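Local coordinates for protein TRAP-type transporter, periplasmic component (Cupriavidus necator, PDB 4P8B) that binds (S)-2-acetolactate and probably delivers it for uptake as the periplasmic solute-binding component of a TRAP transporter, at residues Gly150-Arg155 with Val240-Ile245. Residues are numbered along the deposited sequence; the frame is centred on the assembly and turned at random.
Sequences GENGFR and VADPLI. With X2X ((2S)-2-hydroxy-2-methyl-3-oxobutanoic acid), chain D.
Asn152 and Gly153 both donate their backbone N-H to Asp242 O, which defines a classic beta bulge in the antiparallel pairing of Gly150-Phe154 with Ala241-Leu244. The register shifts by one residue there; the extra residue, Asn152, has its CB directed toward the other strand, and Asn152, Arg155 and Asp242 all line the acetolactate pocket of this family 7 solute-binding protein. Of the two bonds, Asn152 N to Asp242 O is the shorter at 2.9 Å; the one from Gly153 N is longer and more bent. Regular pairing resumes on either side: Gly150 and Leu244 exchange both backbone bonds, while Asp242 N donates to Gly153 O and Arg155 N to Val240 O, the latter at 2.9 Å. Gly153 adopts a conformation that suits glycine.

The pocket polar groups are held through Asp242, whose CG sits between backbone N and carbonyl carbon (chi1 57°), bringing the carboxylate up to the neighbouring strand. Its OD2 accepts from Asn152 ND2 at 3.0 Å on the syn side and also bonds Ser97 OG. Its OD1 forms a salt bridge with Arg155 NH1, met from above the carboxylate plane but near the guanidinium plane, the two planes standing 78° apart. Glu215 takes Arg155 NE, so two carboxylates fix the guanidinium's rotation and would be expected to favour its positive charge.

Thus oriented, Arg155 NH2 donates to the carboxylate oxygen X2X OAE and NH1 to the hydroxyl oxygen X2X OAF, while Asn152 ND2 adds a weak bond to OAF. On the face opposite Asp242, Ala241 CB lies over the Phe154 ring, a CH-pi contact 3.7 Å from the centroid. Of the bonds these two segments make to the ligand, Arg155 NH1 to X2X OAF is the straightest, 3.0 Å long with 167° at the hydrogen.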
# COMPACT_ATOMS: atom_id res chain seq x y z
N GLY A 150 -1.76 5.13 7.55
CA GLY A 150 -0.68 4.20 7.87
C GLY A 150 0.21 4.05 6.66
O GLY A 150 0.25 4.89 5.77
N GLU A 151 0.94 2.94 6.62
CA GLU A 151 1.91 2.70 5.55
C GLU A 151 2.13 1.23 5.26
O GLU A 151 2.29 0.42 6.17
CB GLU A 151 3.24 3.33 5.94
CG GLU A 151 4.32 3.27 4.85
CD GLU A 151 5.33 4.36 5.04
OE1 GLU A 151 4.88 5.51 5.15
OE2 GLU A 151 6.54 4.07 5.16
N ASN A 152 2.14 0.89 3.98
CA ASN A 152 2.68 -0.40 3.54
C ASN A 152 4.16 -0.15 3.24
O ASN A 152 5.02 -0.65 3.96
CB ASN A 152 1.88 -0.93 2.36
CG ASN A 152 1.82 -2.46 2.30
OD1 ASN A 152 2.17 -3.16 3.26
ND2 ASN A 152 1.36 -2.96 1.18
N GLY A 153 4.45 0.66 2.23
CA GLY A 153 5.78 1.18 2.03
C GLY A 153 6.22 1.22 0.60
O GLY A 153 5.45 1.00 -0.31
N PHE A 154 7.49 1.55 0.41
CA PHE A 154 8.09 1.57 -0.93
C PHE A 154 8.17 0.16 -1.49
O PHE A 154 8.68 -0.77 -0.82
CB PHE A 154 9.47 2.24 -0.92
CG PHE A 154 9.38 3.74 -0.93
CD1 PHE A 154 9.16 4.41 -2.10
CD2 PHE A 154 9.48 4.45 0.25
CE1 PHE A 154 9.04 5.81 -2.12
CE2 PHE A 154 9.36 5.84 0.24
CZ PHE A 154 9.14 6.50 -0.94
N ARG A 155 7.67 -0.01 -2.70
CA ARG A 155 7.44 -1.34 -3.26
C ARG A 155 8.62 -1.74 -4.14
O ARG A 155 8.78 -1.24 -5.24
CB ARG A 155 6.11 -1.37 -4.01
CG ARG A 155 4.92 -1.00 -3.13
CD ARG A 155 3.59 -1.02 -3.86
NE ARG A 155 3.16 -2.36 -4.26
CZ ARG A 155 2.47 -3.20 -3.51
NH1 ARG A 155 2.18 -2.90 -2.27
NH2 ARG A 155 2.11 -4.38 -4.00
N VAL A 240 7.26 3.25 -6.33
CA VAL A 240 6.06 3.81 -5.72
C VAL A 240 6.05 3.40 -4.26
O VAL A 240 6.82 2.54 -3.84
CB VAL A 240 4.77 3.24 -6.36
CG1 VAL A 240 4.72 3.50 -7.85
CG2 VAL A 240 4.61 1.76 -6.06
N ALA A 241 5.16 3.99 -3.48
CA ALA A 241 4.88 3.51 -2.13
C ALA A 241 3.39 3.60 -1.90
O ALA A 241 2.79 4.62 -2.22
CB ALA A 241 5.62 4.30 -1.09
N ASP A 242 2.80 2.57 -1.30
CA ASP A 242 1.40 2.63 -0.94
C ASP A 242 1.23 2.94 0.54
O ASP A 242 1.66 2.14 1.40
CB ASP A 242 0.57 1.39 -1.39
CG ASP A 242 1.09 0.05 -0.88
OD1 ASP A 242 2.31 -0.22 -0.91
OD2 ASP A 242 0.22 -0.81 -0.55
N PRO A 243 0.60 4.07 0.84
CA PRO A 243 0.14 4.29 2.21
C PRO A 243 -1.07 3.45 2.48
O PRO A 243 -1.66 2.86 1.57
CB PRO A 243 -0.15 5.79 2.24
CG PRO A 243 -0.40 6.18 0.83
CD PRO A 243 0.22 5.17 -0.07
N LEU A 244 -1.45 3.40 3.75
CA LEU A 244 -2.69 2.79 4.18
C LEU A 244 -3.62 3.85 4.67
O LEU A 244 -3.17 4.90 5.13
CB LEU A 244 -2.44 1.77 5.30
CG LEU A 244 -1.42 0.67 5.03
CD1 LEU A 244 -1.18 -0.16 6.28
CD2 LEU A 244 -1.83 -0.19 3.85
N ILE A 245 -4.92 3.58 4.63
CA ILE A 245 -5.93 4.47 5.20
C ILE A 245 -6.85 3.66 6.09
O ILE A 245 -7.33 2.58 5.73
CB ILE A 245 -6.75 5.19 4.10
CG1 ILE A 245 -5.80 5.89 3.11
CG2 ILE A 245 -7.71 6.20 4.73
CD1 ILE A 245 -6.53 6.56 1.95
OAD X2X D . -1.36 -7.35 -2.76
CAH X2X D . -0.31 -6.79 -2.30
OAE X2X D . 0.80 -6.87 -2.91
CAI X2X D . -0.38 -6.01 -1.03
CAB X2X D . -0.61 -6.98 0.11
OAF X2X D . 0.74 -5.18 -0.88
CAG X2X D . -1.55 -5.10 -1.19
OAC X2X D . -2.64 -5.39 -0.69
CAA X2X D . -1.41 -3.85 -1.99